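Local coordinates for protein BrkA translocator (Bordetella pertussis, PDB 3QQ2) that forms the outer-membrane beta-barrel of an autotransporter, a hydrophilic pore through which the complement-resistance passenger domain reaches the bacterial surface, at residues A[139-144]-A[159-164]; A[25-30]-A[276-281]. The protein carries 1 engineered substitution. One frame throughout, in Å; residues are numbered along the deposited sequence.

Interaction 1: residues A[139-144]-A[159-164]; sequences AWSLEG and QAEVML
Trp140 and Leu164 face each other as an antiparallel hydrogen-bonded pair, and their side chains run side by side in the same direction off the sheet. Trp140 holds CG beside its carbonyl carbon (chi1 168°), which brings the benzo side of the indole beside its neighbour, and CE3 comes 3.6 Å from Leu164 CG, which sits at the ring edge near its plane. Leu164 N gives a nearly straight bond to Trp140 O, and Trp140 N returns a more bent one to Leu164 O, each 2.7 Å long. Val162, next on this face, reaches the same indole loosely and obliquely, its CG2 4.4 Å from Trp140 CZ3; its CG1 lies at the same 4.4 Å from CD1 of Leu142, its own hydrogen-bonded partner. The other face is more polar. There Glu143 and Glu161 extend across each other with their carboxylate planes 70° apart, and Glu143 OE2 lies close to Glu161 OE2. Arg191 forms a salt bridge with Glu161 OE1, while Asp107 stands near Glu143 OE1; such an acidic cluster might raise a pKa. Beside them the Met163 SD lies 3.9 Å from Ser141 CB. Apolar side chains on the face of Trp140, Leu142, Val162 and Leu164 and carboxylates on the other are the alternation of a transmembrane beta-barrel hairpin, here strands 130-149 and 154-173 of the autotransporter translocator, with one face to lipid and the other to the pore.

Interaction 2: residues A[25-30]-A[276-281]; sequences ARTFSE and FHAGYR
Strands 25-30 and 276-281 run antiparallel, 175° between their directions and 4.8 Å between their axes at closest approach, and six backbone hydrogen bonds join Ala25 to Tyr280, Thr27 to Ala278 and Ser29 to Phe276. The middle pair is the less regular one: Ala278 N reaches Thr27 O at 3.2 Å from above the carbonyl plane. On the face of Arg26, Phe28 and His277, the imidazole leans over toward strand 25-30. Its CG stands beside the backbone N, anti to the carbonyl carbon (chi1 -66°), which carries CD2 to 3.2 Å from Phe28 CB, while the phenyl ring itself leads away toward Thr73. The same CD2 lies at the edge of the Arg26 guanidinium, 3.7 Å from NH1, with the two flat groups turned 52° apart. Arg26 runs alongside His277 and pairs through NE with Glu50. On the other face Thr27 CG2 meets Ala278 CB at 3.8 Å, and Thr27 OG1 turns to Gly48 O. Phe276, on the same face, has its ring against those of Trp274 and Tyr262. Across the seam, then, cohesion rests chiefly on the backbone ladder. Arg26 NH1 stands 4.4 Å from His277 NE2, which would probably dispose the imidazole toward its neutral form; Glu30, its OE1 5.5 Å from that NE2, may pull the other way, and Glu50 probably balances Arg26 in part.

From the N terminus the chain enters strand 21-34, which supplies residues 25-30; one edge of this strand pairs at once with strand 42-57, and the other is met only by the last strand, 271-282, with residues 276-281. Interaction 2 therefore closes a loop of 245 residues and joins the first and last strands, sealing the barrel. Interaction 1 is nested inside that loop: strand 130-149 turns back after a short connection into strand 154-173, a local hairpin with 14 residues between its segments. The two contacts do not touch, their centres about 18 Å apart and their nearest atoms about 9 Å apart. One joins sequence neighbours in mid-chain, the other the chain's two ends, within the same barrel wall.

Interaction 1: residues A[139-144]-A[159-164]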
loop_
_atom_site.group_PDB
_atom_site.type_symbol
_atom_site.label_atom_id
_atom_site.label_comp_id
_atom_site.label_asym_id
_atom_site.label_seq_id
_atom_site.Cartn_x
_atom_site.Cartn_y
_atom_site.Cartn_z
ATOM N N ALA A 139 -21.678 -12.174 -7.176
ATOM C CA ALA A 139 -21.836 -12.138 -8.609
ATOM C C ALA A 139 -23.210 -12.654 -8.905
ATOM O O ALA A 139 -23.580 -13.751 -8.463
ATOM C CB ALA A 139 -20.803 -13.002 -9.247
ATOM N N TRP A 140 -23.990 -11.862 -9.616
ATOM C CA TRP A 140 -25.320 -12.283 -9.982
ATOM C C TRP A 140 -25.395 -12.256 -11.488
ATOM O O TRP A 140 -25.014 -11.279 -12.119
ATOM C CB TRP A 140 -26.360 -11.360 -9.351
ATOM C CG TRP A 140 -27.802 -11.510 -9.870
ATOM C CD1 TRP A 140 -28.789 -12.284 -9.335
ATOM C CD2 TRP A 140 -28.405 -10.830 -11.000
ATOM N NE1 TRP A 140 -29.955 -12.133 -10.042
ATOM C CE2 TRP A 140 -29.751 -11.250 -11.070
ATOM C CE3 TRP A 140 -27.929 -9.917 -11.966
ATOM C CZ2 TRP A 140 -30.637 -10.788 -12.065
ATOM C CZ3 TRP A 140 -28.815 -9.459 -12.959
ATOM C CH2 TRP A 140 -30.153 -9.899 -12.994
ATOM N N SER A 141 -25.875 -13.329 -12.087
ATOM C CA SER A 141 -25.982 -13.331 -13.528
ATOM C C SER A 141 -27.311 -13.873 -13.936
ATOM O O SER A 141 -27.952 -14.640 -13.219
ATOM C CB SER A 141 -24.899 -14.182 -14.143
ATOM O OG SER A 141 -25.159 -15.534 -13.830
ATOM N N LEU A 142 -27.714 -13.457 -15.116
ATOM C CA LEU A 142 -28.982 -13.841 -15.660
ATOM C C LEU A 142 -28.720 -14.105 -17.119
ATOM O O LEU A 142 -28.079 -13.307 -17.804
ATOM C CB LEU A 142 -30.018 -12.731 -15.466
ATOM C CG LEU A 142 -31.474 -12.959 -15.877
ATOM C CD1 LEU A 142 -31.623 -12.701 -17.352
ATOM C CD2 LEU A 142 -32.007 -14.347 -15.483
ATOM N N GLU A 143 -29.221 -15.242 -17.577
ATOM C CA GLU A 143 -28.896 -15.748 -18.877
ATOM C C GLU A 143 -30.085 -16.436 -19.461
ATOM O O GLU A 143 -30.802 -17.126 -18.758
ATOM C CB GLU A 143 -27.787 -16.736 -18.717
ATOM C CG GLU A 143 -27.534 -17.541 -19.921
ATOM C CD GLU A 143 -26.525 -18.605 -19.626
ATOM O OE1 GLU A 143 -26.751 -19.764 -20.034
ATOM O OE2 GLU A 143 -25.518 -18.282 -18.955
ATOM N N GLY A 144 -30.285 -16.237 -20.757
ATOM C CA GLY A 144 -31.388 -16.859 -21.499
ATOM C C GLY A 144 -31.045 -17.151 -22.963
ATOM O O GLY A 144 -29.951 -16.806 -23.439
ATOM N N GLN A 159 -27.831 -16.865 -27.610
ATOM C CA GLN A 159 -27.861 -16.727 -26.159
ATOM C C GLN A 159 -27.456 -15.330 -25.660
ATOM O O GLN A 159 -26.591 -14.668 -26.230
ATOM C CB GLN A 159 -27.018 -17.825 -25.491
ATOM C CG GLN A 159 -25.529 -17.839 -25.895
ATOM C CD GLN A 159 -24.924 -19.252 -25.972
ATOM O OE1 GLN A 159 -23.704 -19.430 -25.811
ATOM N NE2 GLN A 159 -25.767 -20.256 -26.233
ATOM N N ALA A 160 -28.096 -14.894 -24.585
ATOM C CA ALA A 160 -27.776 -13.620 -23.964
ATOM C C ALA A 160 -27.517 -13.786 -22.452
ATOM O O ALA A 160 -28.233 -14.508 -21.753
ATOM C CB ALA A 160 -28.871 -12.607 -24.245
ATOM N N GLU A 161 -26.463 -13.135 -21.979
ATOM C CA GLU A 161 -26.051 -13.206 -20.601
ATOM C C GLU A 161 -25.618 -11.824 -20.115
ATOM O O GLU A 161 -24.622 -11.250 -20.572
ATOM C CB GLU A 161 -24.915 -14.236 -20.415
ATOM C CG GLU A 161 -24.483 -14.425 -18.918
ATOM C CD GLU A 161 -23.307 -15.401 -18.699
ATOM O OE1 GLU A 161 -22.218 -15.220 -19.318
ATOM O OE2 GLU A 161 -23.475 -16.342 -17.883
ATOM N N VAL A 162 -26.398 -11.283 -19.193
ATOM C CA VAL A 162 -25.971 -10.136 -18.402
ATOM C C VAL A 162 -25.378 -10.649 -17.072
ATOM O O VAL A 162 -25.854 -11.619 -16.510
ATOM C CB VAL A 162 -27.132 -9.114 -18.218
ATOM C CG1 VAL A 162 -28.480 -9.783 -18.432
ATOM C CG2 VAL A 162 -27.087 -8.439 -16.848
ATOM N N MET A 163 -24.316 -10.012 -16.604
ATOM C CA MET A 163 -23.648 -10.418 -15.373
ATOM C C MET A 163 -23.317 -9.177 -14.521
ATOM O O MET A 163 -22.801 -8.188 -15.036
ATOM C CB MET A 163 -22.401 -11.235 -15.720
ATOM C CG MET A 163 -21.316 -11.287 -14.667
ATOM S SD MET A 163 -21.260 -12.873 -13.819
ATOM C CE MET A 163 -19.830 -12.625 -12.767
ATOM N N LEU A 164 -23.658 -9.219 -13.232
ATOM C CA LEU A 164 -23.335 -8.137 -12.293
ATOM C C LEU A 164 -22.464 -8.701 -11.195
ATOM O O LEU A 164 -22.724 -9.792 -10.710
ATOM C CB LEU A 164 -24.595 -7.514 -11.663
ATOM C CG LEU A 164 -25.816 -6.999 -12.464
ATOM C CD1 LEU A 164 -26.688 -6.019 -11.640
ATOM C CD2 LEU A 164 -25.458 -6.352 -13.814
#

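Interaction 2: residues A[25-30]-A[276-281]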
loop_
_atom_site.group_PDB
_atom_site.type_symbol
_atom_site.label_atom_id
_atom_site.label_comp_id
_atom_site.label_asym_id
_atom_site.label_seq_id
_atom_site.Cartn_x
_atom_site.Cartn_y
_atom_site.Cartn_z
ATOM N N ALA A 25 -20.622 -31.609 -10.966
ATOM C CA ALA A 25 -19.349 -30.971 -10.698
ATOM C C ALA A 25 -18.791 -30.328 -11.959
ATOM O O ALA A 25 -18.852 -30.905 -13.060
ATOM C CB ALA A 25 -18.355 -31.970 -10.122
ATOM N N ARG A 26 -18.238 -29.131 -11.816
ATOM C CA ARG A 26 -17.618 -28.488 -12.978
ATOM C C ARG A 26 -16.296 -27.868 -12.638
ATOM O O ARG A 26 -16.186 -27.106 -11.686
ATOM C CB ARG A 26 -18.541 -27.450 -13.624
ATOM C CG ARG A 26 -18.745 -26.177 -12.827
ATOM C CD ARG A 26 -19.551 -25.188 -13.666
ATOM N NE ARG A 26 -19.263 -23.790 -13.349
ATOM C CZ ARG A 26 -18.284 -23.092 -13.906
ATOM N NH1 ARG A 26 -17.483 -23.659 -14.801
ATOM N NH2 ARG A 26 -18.098 -21.830 -13.569
ATOM N N THR A 27 -15.291 -28.208 -13.424
ATOM C CA THR A 27 -14.005 -27.557 -13.305
ATOM C C THR A 27 -13.801 -26.592 -14.483
ATOM O O THR A 27 -14.551 -26.633 -15.456
ATOM C CB THR A 27 -12.880 -28.588 -13.192
ATOM O OG1 THR A 27 -11.647 -27.895 -13.057
ATOM C CG2 THR A 27 -12.808 -29.472 -14.435
ATOM N N PHE A 28 -12.803 -25.719 -14.385
ATOM C CA PHE A 28 -12.498 -24.752 -15.447
ATOM C C PHE A 28 -11.171 -24.075 -15.212
ATOM O O PHE A 28 -10.667 -24.048 -14.084
ATOM C CB PHE A 28 -13.572 -23.672 -15.546
ATOM C CG PHE A 28 -13.601 -22.729 -14.373
ATOM C CD1 PHE A 28 -14.231 -23.085 -13.182
ATOM C CD2 PHE A 28 -13.010 -21.481 -14.455
ATOM C CE1 PHE A 28 -14.258 -22.215 -12.097
ATOM C CE2 PHE A 28 -13.045 -20.614 -13.365
ATOM C CZ PHE A 28 -13.665 -20.988 -12.189
ATOM N N SER A 29 -10.633 -23.490 -16.275
ATOM C CA SER A 29 -9.339 -22.841 -16.230
ATOM C C SER A 29 -9.133 -21.956 -17.455
ATOM O O SER A 29 -9.238 -22.410 -18.581
ATOM C CB SER A 29 -8.256 -23.898 -16.170
ATOM O OG SER A 29 -6.997 -23.308 -16.364
ATOM N N GLU A 30 -8.820 -20.690 -17.245
ATOM C CA GLU A 30 -8.765 -19.754 -18.355
ATOM C C GLU A 30 -7.571 -18.844 -18.225
ATOM O O GLU A 30 -7.415 -18.221 -17.186
ATOM C CB GLU A 30 -10.045 -18.930 -18.348
ATOM C CG GLU A 30 -10.034 -17.749 -19.252
ATOM C CD GLU A 30 -11.421 -17.215 -19.490
ATOM O OE1 GLU A 30 -12.196 -17.873 -20.235
ATOM O OE2 GLU A 30 -11.730 -16.127 -18.940
ATOM N N PHE A 276 -10.648 -23.507 -20.804
ATOM C CA PHE A 276 -11.253 -24.846 -20.765
ATOM C C PHE A 276 -12.336 -24.941 -19.701
ATOM O O PHE A 276 -12.203 -24.362 -18.633
ATOM C CB PHE A 276 -10.186 -25.900 -20.484
ATOM C CG PHE A 276 -8.995 -25.830 -21.408
ATOM C CD1 PHE A 276 -7.761 -25.364 -20.947
ATOM C CD2 PHE A 276 -9.099 -26.229 -22.750
ATOM C CE1 PHE A 276 -6.639 -25.291 -21.811
ATOM C CE2 PHE A 276 -7.980 -26.164 -23.625
ATOM C CZ PHE A 276 -6.754 -25.698 -23.155
ATOM N N HIS A 277 -13.418 -25.642 -20.017
ATOM C CA HIS A 277 -14.459 -26.004 -19.060
ATOM C C HIS A 277 -14.759 -27.483 -19.264
ATOM O O HIS A 277 -14.895 -27.948 -20.396
ATOM C CB HIS A 277 -15.760 -25.237 -19.308
ATOM C CG HIS A 277 -15.681 -23.756 -19.083
ATOM N ND1 HIS A 277 -15.684 -22.841 -20.121
ATOM C CD2 HIS A 277 -15.658 -23.023 -17.944
ATOM C CE1 HIS A 277 -15.629 -21.612 -19.631
ATOM N NE2 HIS A 277 -15.613 -21.695 -18.312
ATOM N N ALA A 278 -14.863 -28.221 -18.169
ATOM C CA ALA A 278 -15.277 -29.623 -18.200
ATOM C C ALA A 278 -16.355 -29.732 -17.162
ATOM O O ALA A 278 -16.269 -29.083 -16.127
ATOM C CB ALA A 278 -14.134 -30.525 -17.844
ATOM N N GLY A 279 -17.375 -30.529 -17.423
ATOM C CA GLY A 279 -18.458 -30.656 -16.460
ATOM C C GLY A 279 -19.105 -32.017 -16.497
ATOM O O GLY A 279 -19.246 -32.580 -17.584
ATOM N N TYR A 280 -19.488 -32.534 -15.323
ATOM C CA TYR A 280 -20.228 -33.788 -15.210
ATOM C C TYR A 280 -21.531 -33.611 -14.436
ATOM O O TYR A 280 -21.550 -32.938 -13.416
ATOM C CB TYR A 280 -19.385 -34.883 -14.527
ATOM C CG TYR A 280 -20.226 -36.083 -14.078
ATOM C CD1 TYR A 280 -20.906 -36.072 -12.855
ATOM C CD2 TYR A 280 -20.380 -37.205 -14.891
ATOM C CE1 TYR A 280 -21.698 -37.150 -12.451
ATOM C CE2 TYR A 280 -21.170 -38.288 -14.483
ATOM C CZ TYR A 280 -21.819 -38.243 -13.262
ATOM O OH TYR A 280 -22.604 -39.287 -12.860
ATOM N N ARG A 281 -22.603 -34.263 -14.884
ATOM C CA ARG A 281 -23.886 -34.236 -14.165
ATOM C C ARG A 281 -24.552 -35.609 -14.182
ATOM O O ARG A 281 -24.556 -36.285 -15.214
ATOM C CB ARG A 281 -24.837 -33.177 -14.751
ATOM C CG ARG A 281 -26.286 -33.299 -14.271
ATOM C CD ARG A 281 -27.150 -32.138 -14.724
ATOM N NE ARG A 281 -28.515 -32.209 -14.194
ATOM C CZ ARG A 281 -28.965 -31.537 -13.122
ATOM N NH1 ARG A 281 -28.169 -30.711 -12.430
ATOM N NH2 ARG A 281 -30.223 -31.692 -12.720
#